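Side-chain contacts in toluene, o-xylene monooxygenase oxygenase subunit (Pseudomonas stutzeri, PDB 2INC), which probably serves as the iron-free beta subunit of the hydroxylase component that oxidises toluene and o-xylene, helping to build its helical framework: residues B[226-231]-B[245-250]; B[115-120]-B[297-302]. All blocks are in the same frame, centred on the assembly; numbering follows the deposited sequence.

Contact 1: residues B[226-231]-B[245-250]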
ATOM      1  N   ALA B 226      -1.011   6.948  40.648  1.00 37.64           N
ATOM      2  CA  ALA B 226      -0.290   6.003  41.484  1.00 37.09           C
ATOM      3  C   ALA B 226       0.722   5.150  40.719  1.00 37.55           C
ATOM      4  O   ALA B 226       1.924   5.097  41.054  1.00 37.00           O
ATOM      5  CB  ALA B 226      -1.289   5.117  42.281  1.00 36.57           C
ATOM      6  N   LEU B 227       0.245   4.488  39.675  1.00 37.44           N
ATOM      7  CA  LEU B 227       1.013   3.449  39.016  1.00 38.25           C
ATOM      8  C   LEU B 227       1.885   3.969  37.909  1.00 39.29           C
ATOM      9  O   LEU B 227       2.897   3.377  37.609  1.00 42.43           O
ATOM     10  CB  LEU B 227       0.091   2.369  38.463  1.00 37.55           C
ATOM     11  CG  LEU B 227      -0.267   1.261  39.439  1.00 39.22           C
ATOM     12  CD1 LEU B 227      -1.208   1.745  40.574  1.00 39.31           C
ATOM     13  CD2 LEU B 227      -0.923   0.168  38.676  1.00 40.00           C
ATOM     14  N   LEU B 228       1.531   5.065  37.261  1.00 40.32           N
ATOM     15  CA  LEU B 228       2.416   5.499  36.190  1.00 40.01           C
ATOM     16  C   LEU B 228       3.271   6.627  36.740  1.00 40.84           C
ATOM     17  O   LEU B 228       4.501   6.530  36.744  1.00 41.08           O
ATOM     18  CB  LEU B 228       1.641   5.923  34.926  1.00 39.45           C
ATOM     19  CG  LEU B 228       0.668   4.907  34.335  1.00 37.17           C
ATOM     20  CD1 LEU B 228       0.022   5.469  33.052  1.00 38.28           C
ATOM     21  CD2 LEU B 228       1.356   3.569  34.074  1.00 40.42           C
ATOM     22  N   GLN B 229       2.620   7.656  37.253  1.00 39.49           N
ATOM     23  CA  GLN B 229       3.346   8.800  37.739  1.00 40.99           C
ATOM     24  C   GLN B 229       4.263   8.486  38.935  1.00 40.02           C
ATOM     25  O   GLN B 229       5.466   8.689  38.836  1.00 40.35           O
ATOM     26  CB  GLN B 229       2.410   9.954  38.027  1.00 41.17           C
ATOM     27  CG  GLN B 229       3.123  11.280  38.206  1.00 43.83           C
ATOM     28  CD  GLN B 229       3.823  11.734  36.967  1.00 47.44           C
ATOM     29  OE1 GLN B 229       3.337  11.541  35.854  1.00 51.67           O
ATOM     30  NE2 GLN B 229       4.964  12.356  37.137  1.00 48.70           N
ATOM     31  N   GLN B 230       3.713   7.987  40.040  1.00 39.58           N
ATOM     32  CA  GLN B 230       4.477   7.918  41.277  1.00 38.95           C
ATOM     33  C   GLN B 230       5.416   6.727  41.226  1.00 39.19           C
ATOM     34  O   GLN B 230       6.589   6.836  41.576  1.00 37.74           O
ATOM     35  CB  GLN B 230       3.537   7.824  42.491  1.00 39.55           C
ATOM     36  CG  GLN B 230       2.719   9.105  42.749  1.00 41.47           C
ATOM     37  CD  GLN B 230       3.580  10.301  42.996  1.00 43.58           C
ATOM     38  OE1 GLN B 230       4.531  10.219  43.761  1.00 48.17           O
ATOM     39  NE2 GLN B 230       3.292  11.417  42.322  1.00 45.05           N
ATOM     40  N   LEU B 231       4.918   5.572  40.803  1.00 37.04           N
ATOM     41  CA  LEU B 231       5.823   4.428  40.665  1.00 37.66           C
ATOM     42  C   LEU B 231       6.895   4.688  39.591  1.00 39.43           C
ATOM     43  O   LEU B 231       8.082   4.425  39.812  1.00 40.98           O
ATOM     44  CB  LEU B 231       5.042   3.148  40.381  1.00 37.41           C
ATOM     45  CG  LEU B 231       5.882   1.872  40.240  1.00 36.78           C
ATOM     46  CD1 LEU B 231       6.514   1.548  41.582  1.00 38.11           C
ATOM     47  CD2 LEU B 231       5.025   0.722  39.758  1.00 36.66           C
ATOM     48  N   LEU B 245      10.838   4.907  31.785  1.00 33.13           N
ATOM     49  CA  LEU B 245      10.416   5.233  30.403  1.00 34.40           C
ATOM     50  C   LEU B 245       9.099   4.606  29.950  1.00 33.42           C
ATOM     51  O   LEU B 245       8.332   5.249  29.244  1.00 34.23           O
ATOM     52  CB  LEU B 245      11.529   4.883  29.413  1.00 33.05           C
ATOM     53  CG  LEU B 245      12.771   5.761  29.549  1.00 35.49           C
ATOM     54  CD1 LEU B 245      13.890   5.181  28.676  1.00 34.21           C
ATOM     55  CD2 LEU B 245      12.481   7.230  29.163  1.00 36.12           C
ATOM     56  N   LEU B 246       8.896   3.336  30.303  1.00 32.30           N
ATOM     57  CA  LEU B 246       7.673   2.600  30.002  1.00 32.65           C
ATOM     58  C   LEU B 246       6.441   3.346  30.548  1.00 34.20           C
ATOM     59  O   LEU B 246       5.429   3.512  29.836  1.00 35.02           O
ATOM     60  CB  LEU B 246       7.749   1.199  30.633  1.00 33.08           C
ATOM     61  CG  LEU B 246       6.556   0.281  30.333  1.00 31.99           C
ATOM     62  CD1 LEU B 246       6.377   0.232  28.783  1.00 30.74           C
ATOM     63  CD2 LEU B 246       6.779  -1.180  30.914  1.00 31.81           C
ATOM     64  N   ALA B 247       6.510   3.791  31.802  1.00 32.93           N
ATOM     65  CA  ALA B 247       5.381   4.427  32.438  1.00 33.17           C
ATOM     66  C   ALA B 247       5.086   5.767  31.768  1.00 34.26           C
ATOM     67  O   ALA B 247       3.926   6.171  31.564  1.00 33.68           O
ATOM     68  CB  ALA B 247       5.664   4.591  33.983  1.00 33.52           C
ATOM     69  N   GLN B 248       6.139   6.483  31.403  1.00 34.50           N
ATOM     70  CA  GLN B 248       5.924   7.759  30.683  1.00 35.39           C
ATOM     71  C   GLN B 248       5.282   7.496  29.298  1.00 34.51           C
ATOM     72  O   GLN B 248       4.429   8.279  28.856  1.00 35.01           O
ATOM     73  CB  GLN B 248       7.265   8.481  30.534  1.00 35.64           C
ATOM     74  CG  GLN B 248       7.174   9.818  29.807  1.00 41.71           C
ATOM     75  CD  GLN B 248       8.530  10.488  29.744  1.00 46.80           C
ATOM     76  OE1 GLN B 248       9.477  10.005  30.362  1.00 52.01           O
ATOM     77  NE2 GLN B 248       8.633  11.599  29.004  1.00 44.93           N
ATOM     78  N   ALA B 249       5.704   6.396  28.620  1.00 34.01           N
ATOM     79  CA  ALA B 249       5.145   6.008  27.314  1.00 33.44           C
ATOM     80  C   ALA B 249       3.649   5.707  27.460  1.00 34.06           C
ATOM     81  O   ALA B 249       2.843   6.084  26.634  1.00 35.07           O
ATOM     82  CB  ALA B 249       5.845   4.812  26.784  1.00 33.79           C
ATOM     83  N   GLN B 250       3.291   5.011  28.516  1.00 33.86           N
ATOM     84  CA  GLN B 250       1.887   4.649  28.775  1.00 33.72           C
ATOM     85  C   GLN B 250       1.068   5.867  29.143  1.00 33.77           C
ATOM     86  O   GLN B 250      -0.100   5.979  28.772  1.00 33.54           O
ATOM     87  CB  GLN B 250       1.818   3.571  29.864  1.00 33.79           C
ATOM     88  CG  GLN B 250       2.473   2.280  29.445  1.00 32.13           C
ATOM     89  CD  GLN B 250       2.629   1.252  30.591  1.00 34.76           C
ATOM     90  OE1 GLN B 250       2.696   1.624  31.751  1.00 39.81           O
ATOM     91  NE2 GLN B 250       2.744  -0.030  30.248  1.00 32.72           N
TER
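The carboxamide of Gln-250 is the flat group here, and Leu-228 meets its oxygen end. Leu-228 CD2 lies 3.3 Å from Gln-250 OE1, beyond the oxygen and tilted out of the amide plane. Trp-158 and His-161 of helix 142-172 also touch the Gln-250 side chain. The other branch of the leucine packs lower on the same residue, with Leu-228 CD1 4.1 Å from Gln-250 CB. The fork of Leu-228 therefore spans the glutamine from its root to its oxygen. The leucine lies roughly perpendicular to the glutamine chain. Gln-250 has its CG beside the backbone N (chi1 -64°) and runs extended beyond it (chi2 171°), which carries OE1 up to the methyl. This is a van der Waals contact.

The segments belong to helices 208-237 and 241-268. A short link joins these consecutive helices into an antiparallel hairpin within the ferritin-like helical fold of the family. The first helix widens into a pi-type turn here, with Leu-231 N bonded to Ala-226 O at 3.0 Å.

Ala-247 sits where the backbones of the two segments come closest. Its CA is 4.9 Å from the CA of Leu-228. The methyl Ala-247 CB rests on the backbone, 3.6 Å from Leu-228 O. Leu-228 CB is 4.3 Å from Ala-247 CB. All three touching residues are buried. Next to the contact, Gln-229 OE1 bonds to Lys-251 NZ, and Gln-248 NE2 bonds to O of Gln-96 of the second subunit, another copy of this protein.

Contact 2: residues B[115-120]-B[297-302]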
ATOM      1  N   ALA B 115       8.039  -6.737  42.370  1.00 33.55           N
ATOM      2  CA  ALA B 115       7.147  -7.865  42.569  1.00 33.88           C
ATOM      3  C   ALA B 115       5.862  -7.443  43.275  1.00 33.82           C
ATOM      4  O   ALA B 115       4.774  -7.969  42.955  1.00 35.91           O
ATOM      5  CB  ALA B 115       7.854  -8.990  43.346  1.00 33.52           C
ATOM      6  N   ARG B 116       5.963  -6.473  44.189  1.00 32.53           N
ATOM      7  CA  ARG B 116       4.821  -6.064  44.992  1.00 31.55           C
ATOM      8  C   ARG B 116       3.987  -5.025  44.322  1.00 33.15           C
ATOM      9  O   ARG B 116       2.748  -5.117  44.361  1.00 33.05           O
ATOM     10  CB  ARG B 116       5.289  -5.479  46.338  1.00 31.96           C
ATOM     11  CG  ARG B 116       4.142  -5.167  47.309  1.00 30.78           C
ATOM     12  CD  ARG B 116       4.652  -5.000  48.726  1.00 32.91           C
ATOM     13  NE  ARG B 116       3.484  -4.745  49.583  1.00 34.74           N
ATOM     14  CZ  ARG B 116       3.480  -4.006  50.675  1.00 37.20           C
ATOM     15  NH1 ARG B 116       4.611  -3.414  51.104  1.00 38.73           N
ATOM     16  NH2 ARG B 116       2.332  -3.869  51.343  1.00 34.43           N
ATOM     17  N   PHE B 117       4.667  -4.009  43.763  1.00 30.86           N
ATOM     18  CA  PHE B 117       3.995  -2.822  43.254  1.00 31.69           C
ATOM     19  C   PHE B 117       3.878  -2.697  41.749  1.00 32.12           C
ATOM     20  O   PHE B 117       3.088  -1.853  41.280  1.00 30.82           O
ATOM     21  CB  PHE B 117       4.726  -1.579  43.730  1.00 30.59           C
ATOM     22  CG  PHE B 117       4.661  -1.386  45.220  1.00 33.64           C
ATOM     23  CD1 PHE B 117       3.515  -0.863  45.810  1.00 32.44           C
ATOM     24  CD2 PHE B 117       5.727  -1.789  46.040  1.00 33.78           C
ATOM     25  CE1 PHE B 117       3.448  -0.686  47.208  1.00 33.93           C
ATOM     26  CE2 PHE B 117       5.667  -1.617  47.435  1.00 34.10           C
ATOM     27  CZ  PHE B 117       4.515  -1.037  48.015  1.00 32.52           C
ATOM     28  N   TYR B 118       4.661  -3.483  41.010  1.00 31.21           N
ATOM     29  CA  TYR B 118       4.590  -3.399  39.534  1.00 31.34           C
ATOM     30  C   TYR B 118       3.877  -4.553  38.843  1.00 31.52           C
ATOM     31  O   TYR B 118       2.839  -4.363  38.209  1.00 30.92           O
ATOM     32  CB  TYR B 118       6.008  -3.137  38.958  1.00 32.12           C
ATOM     33  CG  TYR B 118       6.000  -3.180  37.434  1.00 33.04           C
ATOM     34  CD1 TYR B 118       6.616  -4.216  36.740  1.00 38.92           C
ATOM     35  CD2 TYR B 118       5.344  -2.203  36.718  1.00 33.59           C
ATOM     36  CE1 TYR B 118       6.594  -4.274  35.349  1.00 37.75           C
ATOM     37  CE2 TYR B 118       5.300  -2.257  35.317  1.00 34.24           C
ATOM     38  CZ  TYR B 118       5.938  -3.284  34.658  1.00 35.33           C
ATOM     39  OH  TYR B 118       5.912  -3.322  33.277  1.00 35.28           O
ATOM     40  N   THR B 119       4.383  -5.769  38.975  1.00 31.17           N
ATOM     41  CA  THR B 119       3.810  -6.832  38.202  1.00 32.79           C
ATOM     42  C   THR B 119       2.317  -7.166  38.473  1.00 33.03           C
ATOM     43  O   THR B 119       1.614  -7.587  37.518  1.00 33.73           O
ATOM     44  CB  THR B 119       4.705  -8.054  38.161  1.00 33.08           C
ATOM     45  OG1 THR B 119       4.879  -8.503  39.474  1.00 35.17           O
ATOM     46  CG2 THR B 119       6.099  -7.655  37.575  1.00 34.36           C
ATOM     47  N   PRO B 120       1.815  -6.998  39.728  1.00 32.99           N
ATOM     48  CA  PRO B 120       0.381  -7.250  39.920  1.00 33.56           C
ATOM     49  C   PRO B 120      -0.531  -6.313  39.183  1.00 33.05           C
ATOM     50  O   PRO B 120      -1.720  -6.585  39.078  1.00 34.06           O
ATOM     51  CB  PRO B 120       0.160  -7.084  41.430  1.00 31.52           C
ATOM     52  CG  PRO B 120       1.492  -7.292  42.032  1.00 32.41           C
ATOM     53  CD  PRO B 120       2.487  -6.765  41.033  1.00 33.20           C
ATOM     54  N   CYS B 297       0.073   4.105  47.794  1.00 38.09           N
ATOM     55  CA  CYS B 297       1.179   5.007  47.889  1.00 40.62           C
ATOM     56  C   CYS B 297       1.780   5.067  49.287  1.00 41.47           C
ATOM     57  O   CYS B 297       2.962   5.301  49.423  1.00 42.40           O
ATOM     58  CB  CYS B 297       0.752   6.392  47.425  1.00 40.37           C
ATOM     59  SG  CYS B 297       0.423   6.462  45.637  1.00 50.07           S
ATOM     60  N   SER B 298       0.991   4.814  50.322  1.00 41.78           N
ATOM     61  CA  SER B 298       1.539   4.860  51.664  1.00 43.31           C
ATOM     62  C   SER B 298       2.559   3.749  51.826  1.00 43.01           C
ATOM     63  O   SER B 298       3.470   3.848  52.643  1.00 41.94           O
ATOM     64  CB  SER B 298       0.447   4.745  52.730  1.00 43.88           C
ATOM     65  OG  SER B 298       0.004   3.394  52.767  1.00 47.09           O
ATOM     66  N   ALA B 299       2.413   2.695  51.045  1.00 43.65           N
ATOM     67  CA  ALA B 299       3.291   1.533  51.170  1.00 44.31           C
ATOM     68  C   ALA B 299       4.579   1.698  50.383  1.00 45.72           C
ATOM     69  O   ALA B 299       5.527   0.954  50.604  1.00 44.49           O
ATOM     70  CB  ALA B 299       2.570   0.271  50.755  1.00 43.55           C
ATOM     71  N   LEU B 300       4.612   2.658  49.458  1.00 47.57           N
ATOM     72  CA  LEU B 300       5.830   2.988  48.707  1.00 50.54           C
ATOM     73  C   LEU B 300       6.797   3.756  49.618  1.00 53.16           C
ATOM     74  O   LEU B 300       6.371   4.304  50.626  1.00 54.22           O
ATOM     75  CB  LEU B 300       5.487   3.893  47.532  1.00 50.00           C
ATOM     76  CG  LEU B 300       4.665   3.381  46.342  1.00 49.25           C
ATOM     77  CD1 LEU B 300       4.510   4.518  45.361  1.00 47.30           C
ATOM     78  CD2 LEU B 300       5.373   2.250  45.697  1.00 47.68           C
ATOM     79  N   PRO B 301       8.110   3.747  49.295  1.00 55.89           N
ATOM     80  CA  PRO B 301       9.114   4.735  49.695  1.00 57.42           C
ATOM     81  C   PRO B 301       8.604   6.184  49.679  1.00 58.89           C
ATOM     82  O   PRO B 301       8.006   6.633  48.685  1.00 59.17           O
ATOM     83  CB  PRO B 301      10.201   4.556  48.628  1.00 57.68           C
ATOM     84  CG  PRO B 301      10.168   3.063  48.349  1.00 57.64           C
ATOM     85  CD  PRO B 301       8.725   2.608  48.582  1.00 56.22           C
ATOM     86  N   ASP B 302       8.808   6.912  50.777  1.00 59.95           N
ATOM     87  CA  ASP B 302       8.398   8.319  50.815  1.00 60.68           C
ATOM     88  C   ASP B 302       6.880   8.381  50.505  1.00 60.37           C
ATOM     89  O   ASP B 302       6.371   9.276  49.778  1.00 59.87           O
ATOM     90  CB  ASP B 302       9.229   9.086  49.794  1.00 61.84           C
ATOM     91  CG  ASP B 302       9.356  10.564  50.109  1.00 65.43           C
ATOM     92  OD1 ASP B 302       8.467  11.139  50.811  1.00 68.82           O
ATOM     93  OD2 ASP B 302      10.364  11.142  49.625  1.00 66.79           O
TER
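Leu-300, which covers one face of the Phe-117 ring, has its backbone N bonded to Cys-297 O at 3.1 Å. This bond closes the turn that leads into Leu-300, just where Ala-299 and Leu-300 meet Phe-117. No hydrogen bond crosses between the segments.

Leu-300 CD2 stands 3.7 Å from the centroid of the Phe-117 ring, 14° off the ring normal. This is a CH-pi contact over the middle of the face. The leucine chain runs with CD1 anti to CA (chi2 -180°), and CD2 is the branch turned onto the ring. The phenylalanine and leucine chains run antiparallel alongside one another. On the opposite face lies Arg-116 CG, displaced from the ring centre to its margin. Ala-299 CB comes in at the ring edge, in plane, 3.6 Å from Phe-117 CZ. The carbonyl of the same alanine is also near, with Ala-299 O 3.4 Å from Phe-117 CZ. The ring is thus flanked on both faces and met at its far edge. Replacing Phe-117 by an alanine is likely to take away the ring that Leu-300 CD2 and Ala-299 CB pack on, and to open a gap between the two segments.

Arg-116 reaches past the ring with an extended chain. Its NH2 touches Ala-299 CB at 4.2 Å, a loose contact at the margin. Its NE forms a salt bridge with Asp-189, which ties the arginine to the start of helix 190-202.

Tyr-296 meets the Phe-117 ring edge-to-face, and its OH bonds to Phe-117 O. The contact joins segment 115-120, on helix 108-117, to segment 297-302, on helix 274-299. Ala-191 of helix 190-202 packs on Arg-116, Phe-117 and Ala-299, while Leu-234 of helix 208-237 packs on Leu-300.

The centres of contacts 1 and 2 lie about 13 Å apart, on the same side of the chain's centre. Contact 1 is nested along the chain inside contact 2: the order is 115-120, 226-231, 245-250, 297-302. Contact 2 brings helices 108-117 and 274-299 together across 176 intervening residues. The two also touch directly. Leu-231 CD2 packs on Phe-117 O at 3.6 Å. Leu-246 CD2 of helix 241-268 packs on Tyr-118 OH at 3.3 Å. Helix 208-237 carries half of contact 1 and also packs on contact 2. Both hairpin helices reach contact 2, so the local helix hairpin and the contact between sequence-distant helices form one continuous packed region of the bundle.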